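Local coordinates for protein anopheles gambiae adenosine kinase (Anopheles gambiae, PDB 3LOO) that catalyses the phosphorylation of adenosine to AMP at the expense of ATP, and here holds the dinucleotide bis(adenosine)-5'-tetraphosphate in its ligand pocket, at residues I114-A119 / V124-Q129; E163-D168 / A172-A177; F249-E254 / K261-L266. One frame throughout, in Å; residues are numbered along the deposited sequence.

Contact 1 (I114-A119 / V124-Q129); sequences ILEERA and VNVQYQ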
loop_
_atom_site.group_PDB
_atom_site.type_symbol
_atom_site.label_atom_id
_atom_site.label_comp_id
_atom_site.label_asym_id
_atom_site.label_seq_id
_atom_site.Cartn_x
_atom_site.Cartn_y
_atom_site.Cartn_z
ATOM N N ILE A 114 -11.751 -15.597 2.881
ATOM C CA ILE A 114 -11.754 -14.969 1.561
ATOM C C ILE A 114 -10.381 -14.330 1.257
ATOM O O ILE A 114 -9.837 -14.508 0.149
ATOM C CB ILE A 114 -12.892 -13.899 1.406
ATOM C CG1 ILE A 114 -14.292 -14.557 1.411
ATOM C CG2 ILE A 114 -12.697 -13.087 0.125
ATOM C CD1 ILE A 114 -15.396 -13.645 1.988
ATOM N N LEU A 115 -9.823 -13.595 2.236
ATOM C CA LEU A 115 -8.510 -12.919 2.064
ATOM C C LEU A 115 -7.381 -13.964 1.906
ATOM O O LEU A 115 -6.594 -13.910 0.986
ATOM C CB LEU A 115 -8.209 -12.008 3.263
ATOM C CG LEU A 115 -9.173 -10.828 3.456
ATOM C CD1 LEU A 115 -8.608 -9.889 4.524
ATOM C CD2 LEU A 115 -9.428 -10.072 2.120
ATOM N N GLU A 116 -7.318 -14.896 2.828
ATOM C CA GLU A 116 -6.352 -15.991 2.776
ATOM C C GLU A 116 -6.316 -16.722 1.441
ATOM O O GLU A 116 -5.263 -16.896 0.828
ATOM C CB GLU A 116 -6.751 -17.000 3.819
ATOM C CG GLU A 116 -6.020 -16.889 5.090
ATOM C CD GLU A 116 -5.002 -17.962 5.212
ATOM O OE1 GLU A 116 -4.351 -18.074 6.284
ATOM O OE2 GLU A 116 -4.856 -18.690 4.216
ATOM N N GLU A 117 -7.491 -17.173 1.008
ATOM C CA GLU A 117 -7.584 -17.938 -0.214
ATOM C C GLU A 117 -7.180 -17.131 -1.417
ATOM O O GLU A 117 -6.396 -17.632 -2.208
ATOM C CB GLU A 117 -8.977 -18.567 -0.380
ATOM C CG GLU A 117 -9.173 -19.633 0.695
ATOM C CD GLU A 117 -10.496 -20.364 0.611
ATOM O OE1 GLU A 117 -11.497 -19.762 0.159
ATOM O OE2 GLU A 117 -10.528 -21.551 1.025
ATOM N N ARG A 118 -7.686 -15.897 -1.573
ATOM C CA ARG A 118 -7.270 -15.062 -2.719
ATOM C C ARG A 118 -5.763 -14.758 -2.720
ATOM O O ARG A 118 -5.093 -14.858 -3.752
ATOM C CB ARG A 118 -8.020 -13.709 -2.789
ATOM C CG ARG A 118 -9.536 -13.819 -2.854
ATOM C CD ARG A 118 -10.134 -14.031 -4.275
ATOM N NE ARG A 118 -11.543 -14.450 -4.131
ATOM C CZ ARG A 118 -12.584 -13.643 -3.874
ATOM N NH1 ARG A 118 -12.432 -12.316 -3.767
ATOM N NH2 ARG A 118 -13.797 -14.169 -3.729
ATOM N N ALA A 119 -5.220 -14.346 -1.584
ATOM C CA ALA A 119 -3.807 -13.985 -1.573
ATOM C C ALA A 119 -2.917 -15.247 -1.782
ATOM O O ALA A 119 -1.980 -15.202 -2.564
ATOM C CB ALA A 119 -3.438 -13.215 -0.307
ATOM N N VAL A 124 1.122 -15.368 -2.784
ATOM C CA VAL A 124 1.639 -14.839 -1.522
ATOM C C VAL A 124 1.728 -15.905 -0.456
ATOM O O VAL A 124 0.796 -16.725 -0.273
ATOM C CB VAL A 124 0.763 -13.640 -1.023
ATOM C CG1 VAL A 124 1.377 -12.981 0.207
ATOM C CG2 VAL A 124 0.588 -12.628 -2.179
ATOM N N ASN A 125 2.840 -15.879 0.276
ATOM C CA ASN A 125 2.950 -16.603 1.511
ATOM C C ASN A 125 2.340 -15.697 2.598
ATOM O O ASN A 125 3.002 -14.787 3.101
ATOM C CB ASN A 125 4.420 -16.950 1.808
ATOM C CG ASN A 125 4.592 -17.666 3.131
ATOM O OD1 ASN A 125 3.613 -17.913 3.827
ATOM N ND2 ASN A 125 5.839 -18.010 3.492
ATOM N N VAL A 126 1.088 -15.960 2.970
ATOM C CA VAL A 126 0.442 -15.127 3.983
ATOM C C VAL A 126 0.753 -15.657 5.371
ATOM O O VAL A 126 0.581 -16.835 5.644
ATOM C CB VAL A 126 -1.100 -14.987 3.826
ATOM C CG1 VAL A 126 -1.448 -14.667 2.391
ATOM C CG2 VAL A 126 -1.771 -16.218 4.270
ATOM N N GLN A 127 1.222 -14.767 6.218
ATOM C CA GLN A 127 1.580 -15.136 7.583
ATOM C C GLN A 127 0.774 -14.273 8.538
ATOM O O GLN A 127 1.296 -13.387 9.214
ATOM C CB GLN A 127 3.084 -15.012 7.749
ATOM C CG GLN A 127 3.841 -16.032 6.887
ATOM C CD GLN A 127 3.721 -17.466 7.403
ATOM O OE1 GLN A 127 3.613 -18.418 6.615
ATOM N NE2 GLN A 127 3.771 -17.633 8.724
ATOM N N TYR A 128 -0.542 -14.502 8.503
ATOM C CA TYR A 128 -1.496 -13.713 9.298
ATOM C C TYR A 128 -1.383 -14.043 10.787
ATOM O O TYR A 128 -1.383 -15.213 11.165
ATOM C CB TYR A 128 -2.950 -13.992 8.893
ATOM C CG TYR A 128 -3.427 -13.536 7.519
ATOM C CD1 TYR A 128 -2.876 -12.427 6.841
ATOM C CD2 TYR A 128 -4.462 -14.226 6.900
ATOM C CE1 TYR A 128 -3.380 -12.047 5.562
ATOM C CE2 TYR A 128 -4.977 -13.834 5.658
ATOM C CZ TYR A 128 -4.433 -12.754 4.992
ATOM O OH TYR A 128 -4.974 -12.437 3.731
ATOM N N GLN A 129 -1.307 -13.011 11.618
ATOM C CA GLN A 129 -1.665 -13.126 13.024
ATOM C C GLN A 129 -3.207 -13.245 13.101
ATOM O O GLN A 129 -3.926 -12.766 12.226
ATOM C CB GLN A 129 -1.158 -11.888 13.792
ATOM C CG GLN A 129 -1.349 -11.910 15.309
ATOM C CD GLN A 129 -0.655 -10.743 15.997
ATOM O OE1 GLN A 129 -0.247 -9.785 15.360
ATOM N NE2 GLN A 129 -0.530 -10.822 17.309
HETATM O O HOH W 1 -1.715 -17.065 7.540
#
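With chi1 at -68°, CG of Tyr-128 stands anti to the carbonyl carbon, and the chain of Glu-116 is bent at chi2 (-104°); these torsions lay the phenol and the glutamate chain alongside each other, pointing in opposite directions, between helix 110-122 and strand 125-131. The methylene CG of Glu-116 meets CE2 of Tyr-128 at 3.3 Å on an oblique path, and the carboxylate is turned 76° from the ring plane. At the far end of the ring, Tyr-128 OH lies 3.3 Å from CB of Leu-115; this hydroxyl is hydrogen-bonded to Gln-84 of helix 82-94. CB of Val-126, from the same strand, lies over the centre of one ring face. CG1 of Val-126 packs 3.7 Å from Ala-119 CB, and its CG2 reaches the glutamate carboxylate. Where the chain turns from helix to strand, Val-124 N donates to Ala-119 O at 3.1 Å. Together these residues seat the helix of the beta-alpha-beta unit formed by strand 100-107, helix 110-122 and strand 125-131 on the outermost strand of the large sheet. One water donates to Glu-116 OE1 (3.1 Å) and to Val-126 O, and accepts from Tyr-128 N (3.0 Å). The glutamate therefore plays two parts, its CG methylene packing against the CE2 side of the ring while its carboxylate, through the water, reaches backbone groups of the edge strand.

Contact 2 (E163-D168 / A172-A177); sequences EHLRSD and AYLQGA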
loop_
_atom_site.group_PDB
_atom_site.type_symbol
_atom_site.label_atom_id
_atom_site.label_comp_id
_atom_site.label_asym_id
_atom_site.label_seq_id
_atom_site.Cartn_x
_atom_site.Cartn_y
_atom_site.Cartn_z
ATOM N N GLU A 163 4.989 -8.916 18.735
ATOM C CA GLU A 163 5.305 -10.266 19.146
ATOM C C GLU A 163 5.103 -11.253 17.994
ATOM O O GLU A 163 5.832 -12.225 17.896
ATOM C CB GLU A 163 4.477 -10.703 20.378
ATOM C CG GLU A 163 3.658 -9.604 21.152
ATOM C CD GLU A 163 4.476 -8.396 21.620
ATOM O OE1 GLU A 163 5.473 -8.582 22.358
ATOM O OE2 GLU A 163 4.112 -7.253 21.255
ATOM N N HIS A 164 4.134 -10.994 17.109
ATOM C CA HIS A 164 3.895 -11.887 15.950
ATOM C C HIS A 164 5.170 -12.080 15.131
ATOM O O HIS A 164 5.429 -13.159 14.572
ATOM C CB HIS A 164 2.758 -11.351 15.060
ATOM C CG HIS A 164 2.427 -12.227 13.885
ATOM N ND1 HIS A 164 1.893 -13.494 14.021
ATOM C CD2 HIS A 164 2.529 -12.005 12.551
ATOM C CE1 HIS A 164 1.686 -14.016 12.822
ATOM N NE2 HIS A 164 2.065 -13.134 11.911
ATOM N N LEU A 165 5.967 -11.023 15.058
ATOM C CA LEU A 165 7.209 -11.069 14.311
ATOM C C LEU A 165 8.343 -11.759 15.075
ATOM O O LEU A 165 9.379 -12.051 14.490
ATOM C CB LEU A 165 7.636 -9.671 13.889
ATOM C CG LEU A 165 6.638 -8.839 13.081
ATOM C CD1 LEU A 165 7.275 -7.487 12.749
ATOM C CD2 LEU A 165 6.149 -9.569 11.811
ATOM N N ARG A 166 8.137 -12.025 16.364
ATOM C CA ARG A 166 9.192 -12.603 17.211
ATOM C C ARG A 166 9.151 -14.125 17.384
ATOM O O ARG A 166 9.991 -14.665 18.101
ATOM C CB ARG A 166 9.197 -11.959 18.600
ATOM C CG ARG A 166 10.002 -10.682 18.685
ATOM C CD ARG A 166 10.310 -10.334 20.150
ATOM N NE ARG A 166 9.174 -9.733 20.847
ATOM C CZ ARG A 166 8.794 -8.462 20.704
ATOM N NH1 ARG A 166 9.451 -7.657 19.869
ATOM N NH2 ARG A 166 7.752 -7.996 21.383
ATOM N N SER A 167 8.188 -14.812 16.775
ATOM C CA SER A 167 8.257 -16.271 16.743
ATOM C C SER A 167 9.513 -16.697 15.932
ATOM O O SER A 167 10.013 -15.939 15.108
ATOM C CB SER A 167 6.974 -16.898 16.184
ATOM O OG SER A 167 6.825 -16.613 14.799
ATOM N N ASP A 168 10.021 -17.901 16.186
ATOM C CA ASP A 168 11.215 -18.401 15.498
ATOM C C ASP A 168 11.041 -18.390 13.975
ATOM O O ASP A 168 11.943 -17.972 13.244
ATOM C CB ASP A 168 11.570 -19.819 15.994
ATOM C CG ASP A 168 12.044 -19.840 17.454
ATOM O OD1 ASP A 168 12.240 -18.757 18.064
ATOM O OD2 ASP A 168 12.231 -20.957 17.998
ATOM N N ALA A 172 12.986 -15.921 11.234
ATOM C CA ALA A 172 13.738 -16.458 10.091
ATOM C C ALA A 172 13.281 -15.777 8.769
ATOM O O ALA A 172 14.085 -15.463 7.900
ATOM C CB ALA A 172 13.590 -18.006 10.007
ATOM N N TYR A 173 11.985 -15.524 8.657
ATOM C CA TYR A 173 11.445 -14.795 7.487
ATOM C C TYR A 173 11.994 -13.347 7.389
ATOM O O TYR A 173 12.389 -12.921 6.312
ATOM C CB TYR A 173 9.937 -14.749 7.530
ATOM C CG TYR A 173 9.212 -16.031 7.166
ATOM C CD1 TYR A 173 9.691 -16.887 6.158
ATOM C CD2 TYR A 173 8.001 -16.355 7.787
ATOM C CE1 TYR A 173 8.985 -18.055 5.810
ATOM C CE2 TYR A 173 7.284 -17.504 7.433
ATOM C CZ TYR A 173 7.795 -18.348 6.443
ATOM O OH TYR A 173 7.088 -19.466 6.076
ATOM N N LEU A 174 12.086 -12.639 8.513
ATOM C CA LEU A 174 12.673 -11.280 8.523
ATOM C C LEU A 174 14.168 -11.355 8.170
ATOM O O LEU A 174 14.667 -10.575 7.349
ATOM C CB LEU A 174 12.477 -10.597 9.888
ATOM C CG LEU A 174 11.030 -10.198 10.216
ATOM C CD1 LEU A 174 11.016 -9.543 11.594
ATOM C CD2 LEU A 174 10.422 -9.253 9.148
ATOM N N GLN A 175 14.864 -12.323 8.768
ATOM C CA GLN A 175 16.317 -12.476 8.537
ATOM C C GLN A 175 16.624 -12.792 7.097
ATOM O O GLN A 175 17.620 -12.307 6.575
ATOM C CB GLN A 175 16.909 -13.556 9.439
ATOM C CG GLN A 175 17.038 -13.087 10.878
ATOM C CD GLN A 175 17.707 -14.114 11.812
ATOM O OE1 GLN A 175 17.516 -14.078 13.038
ATOM N NE2 GLN A 175 18.509 -15.012 11.239
ATOM N N GLY A 176 15.761 -13.571 6.440
ATOM C CA GLY A 176 15.992 -13.984 5.045
ATOM C C GLY A 176 15.513 -13.031 3.972
ATOM O O GLY A 176 15.798 -13.216 2.775
ATOM N N ALA A 177 14.768 -11.990 4.356
ATOM C CA ALA A 177 14.207 -11.132 3.318
ATOM C C ALA A 177 15.295 -10.234 2.819
ATOM O O ALA A 177 16.236 -9.923 3.562
ATOM C CB ALA A 177 13.044 -10.298 3.862
#
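Leu-174 overlaps Leu-165 with a single methyl, its CD1 resting 4.1 Å from CB of Leu-165. CG of Leu-174 is anti to the carbonyl carbon (chi1 -70°), and the branch spans from helix 168-176 to the preceding loop, where CD1 of Leu-174 also lies 4.2 Å from Leu-165 O. The two leucines touch at their margins, and both also lean on Phe-103 of strand 100-107, which makes the pair part of a larger apolar layer between the helix and the sheet. Residues 163-165 coil as in a helix but lack its regular bonding, though Arg-166 N does reach back to Glu-163 O at 2.8 Å. The chain then straightens at Ser-167, the N-cap residue of helix 168-176, whose OG weakly accepts from the backbone N of Asn-170. In the same turn the side-chain ND2 of Asn-170 holds His-164 O, tying the incoming loop to the start of the helix. Asp-168 opens the regular pattern of the helix: its O accepts from Ala-172 N at 3.1 Å, with an N-H...O angle of 154°. Asp-168 O also lies 3.6 Å from CB of Ala-172, on the exposed side of the contact. One turn later Gly-176 N bonds to Ala-172 O at 2.9 Å. Near the C-terminal end of the helix, Arg-206 NH1 hydrogen-bonds to the carbonyl oxygens of both Leu-174 and Ala-177, while the side chains of Leu-174 and Ala-177 touch Val-27 of strand 26-29.

Contact 3 (F249-E254 / K261-L266); sequences FNYGTE and KRIAAL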
loop_
_atom_site.group_PDB
_atom_site.type_symbol
_atom_site.label_atom_id
_atom_site.label_comp_id
_atom_site.label_asym_id
_atom_site.label_seq_id
_atom_site.Cartn_x
_atom_site.Cartn_y
_atom_site.Cartn_z
ATOM N N PHE A 249 4.915 19.469 6.779
ATOM C CA PHE A 249 6.338 19.712 6.898
ATOM C C PHE A 249 6.682 21.161 6.556
ATOM O O PHE A 249 7.844 21.529 6.567
ATOM C CB PHE A 249 7.128 18.772 5.969
ATOM C CG PHE A 249 7.347 17.393 6.535
ATOM C CD1 PHE A 249 8.633 16.879 6.643
ATOM C CD2 PHE A 249 6.274 16.592 6.913
ATOM C CE1 PHE A 249 8.853 15.580 7.139
ATOM C CE2 PHE A 249 6.482 15.300 7.429
ATOM C CZ PHE A 249 7.767 14.797 7.541
ATOM N N ASN A 250 5.671 21.956 6.210
ATOM C CA ASN A 250 5.816 23.396 6.020
ATOM C C ASN A 250 6.717 23.764 4.854
ATOM O O ASN A 250 7.547 24.656 4.966
ATOM C CB ASN A 250 6.305 24.066 7.315
ATOM C CG ASN A 250 5.292 23.942 8.456
ATOM O OD1 ASN A 250 4.075 24.176 8.276
ATOM N ND2 ASN A 250 5.787 23.570 9.639
ATOM N N TYR A 251 6.534 23.087 3.729
ATOM C CA TYR A 251 7.361 23.351 2.563
ATOM C C TYR A 251 6.980 24.632 1.857
ATOM O O TYR A 251 7.806 25.218 1.184
ATOM C CB TYR A 251 7.351 22.158 1.588
ATOM C CG TYR A 251 8.151 20.982 2.093
ATOM C CD1 TYR A 251 8.983 21.110 3.219
ATOM C CD2 TYR A 251 8.127 19.746 1.423
ATOM C CE1 TYR A 251 9.740 20.046 3.679
ATOM C CE2 TYR A 251 8.902 18.669 1.871
ATOM C CZ TYR A 251 9.682 18.827 2.991
ATOM O OH TYR A 251 10.425 17.773 3.437
ATOM N N GLY A 252 5.737 25.062 2.035
ATOM C CA GLY A 252 5.221 26.267 1.405
ATOM C C GLY A 252 5.088 26.147 -0.097
ATOM O O GLY A 252 5.157 27.149 -0.816
ATOM N N THR A 253 4.907 24.928 -0.600
ATOM C CA THR A 253 4.749 24.748 -2.045
ATOM C C THR A 253 3.803 23.607 -2.357
ATOM O O THR A 253 3.677 22.668 -1.577
ATOM C CB THR A 253 6.133 24.484 -2.734
ATOM O OG1 THR A 253 5.944 24.319 -4.136
ATOM C CG2 THR A 253 6.808 23.226 -2.177
ATOM N N GLU A 254 3.159 23.681 -3.510
ATOM C CA GLU A 254 2.353 22.581 -3.998
ATOM C C GLU A 254 2.927 21.962 -5.266
ATOM O O GLU A 254 2.314 21.079 -5.847
ATOM C CB GLU A 254 0.895 23.006 -4.190
ATOM C CG GLU A 254 0.200 23.036 -2.873
ATOM C CD GLU A 254 -1.248 23.425 -2.944
ATOM O OE1 GLU A 254 -1.800 23.544 -4.059
ATOM O OE2 GLU A 254 -1.835 23.596 -1.856
ATOM N N LYS A 261 11.945 16.536 -4.438
ATOM C CA LYS A 261 13.360 16.850 -4.201
ATOM C C LYS A 261 13.660 17.054 -2.728
ATOM O O LYS A 261 14.663 16.542 -2.233
ATOM C CB LYS A 261 13.804 18.084 -5.007
ATOM C CG LYS A 261 13.671 17.905 -6.516
ATOM C CD LYS A 261 13.717 19.268 -7.244
ATOM C CE LYS A 261 14.252 19.079 -8.636
ATOM N NZ LYS A 261 13.836 20.214 -9.533
ATOM N N ARG A 262 12.812 17.819 -2.034
ATOM C CA ARG A 262 13.004 18.072 -0.612
ATOM C C ARG A 262 12.935 16.773 0.189
ATOM O O ARG A 262 13.760 16.549 1.078
ATOM C CB ARG A 262 11.937 19.045 -0.033
ATOM C CG ARG A 262 11.931 20.487 -0.538
ATOM C CD ARG A 262 12.834 21.414 0.267
ATOM N NE ARG A 262 12.307 21.921 1.549
ATOM C CZ ARG A 262 11.509 22.997 1.708
ATOM N NH1 ARG A 262 11.023 23.694 0.670
ATOM N NH2 ARG A 262 11.160 23.356 2.932
ATOM N N ILE A 263 11.930 15.941 -0.083
ATOM C CA ILE A 263 11.846 14.646 0.624
ATOM C C ILE A 263 13.090 13.767 0.320
ATOM O O ILE A 263 13.693 13.192 1.236
ATOM C CB ILE A 263 10.577 13.865 0.245
ATOM C CG1 ILE A 263 9.291 14.652 0.616
ATOM C CG2 ILE A 263 10.620 12.442 0.870
ATOM C CD1 ILE A 263 8.011 14.102 -0.162
ATOM N N ALA A 264 13.452 13.687 -0.959
ATOM C CA ALA A 264 14.584 12.855 -1.406
ATOM C C ALA A 264 15.873 13.275 -0.676
ATOM O O ALA A 264 16.695 12.418 -0.344
ATOM C CB ALA A 264 14.778 12.924 -2.914
ATOM N N ALA A 265 15.996 14.580 -0.381
ATOM C CA ALA A 265 17.237 15.135 0.175
ATOM C C ALA A 265 17.340 15.017 1.677
ATOM O O ALA A 265 18.363 15.369 2.236
ATOM C CB ALA A 265 17.443 16.615 -0.288
ATOM N N LEU A 266 16.313 14.497 2.346
ATOM C CA LEU A 266 16.357 14.346 3.786
ATOM C C LEU A 266 17.492 13.434 4.240
ATOM O O LEU A 266 17.870 12.500 3.519
ATOM C CB LEU A 266 15.015 13.834 4.340
ATOM C CG LEU A 266 13.796 14.777 4.366
ATOM C CD1 LEU A 266 12.511 13.969 4.521
ATOM C CD2 LEU A 266 13.910 15.806 5.497
#
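At Asn-250 the backbone turns to positive phi and closes helix 239-248 with a Schellman motif, which sends Tyr-251 across to Arg-262 of the next helix, 256-264, in the loop that joins two helices at the surface. Tyr-251 and Arg-262 carry most of the contact, lying alongside and running in opposite senses. CB of Arg-262 makes a CH-pi contact over one face of the tyrosine ring, 4.0 Å from the centroid and 30° off its normal. Beyond CB the arginine curls back, bent at chi2 (-89°) and again at chi3, which carries the guanidinium over the CD1 side of the same ring. The two planes remain 41° apart, and NH2 of Arg-262 comes to 3.1 Å from CD1 of Tyr-251. CB of Phe-249, just past the end of helix 239-248, lies over the opposite face of the ring, offset toward the rim. The arginine has a further partner in Glu-258, a long and weak ion pair through NH1. Ile-263, by contrast, comes in at the ring edge, near its plane, with CG1 4.2 Å from CE2 of Tyr-251, and CD1 of Leu-266 stands 4.5 Å from Tyr-251 OH.

How the contacts relate
The three contacts follow one another along the chain without overlap. Contacts 1 and 2 are neighbours, with centres about 17 Å apart, and meet directly: strand 125-131 carries helix 110-122 on one face, while on the other Gln-127 packs against Tyr-173 of helix 168-176. A probable hydrogen bond from His-164 NE2 to Gln-127 O, 2.8 Å, also links them. Contact 3 lies far off, its centre about 37 Å from that of contact 1 and on the opposite side of the chain's centre. Its helix 256-264 packs on strand 276-281 of the same nine-stranded sheet, so the contacts join helices and loops to widely separated parts of the large alpha/beta domain of this PfkB (ribokinase-like) family kinase.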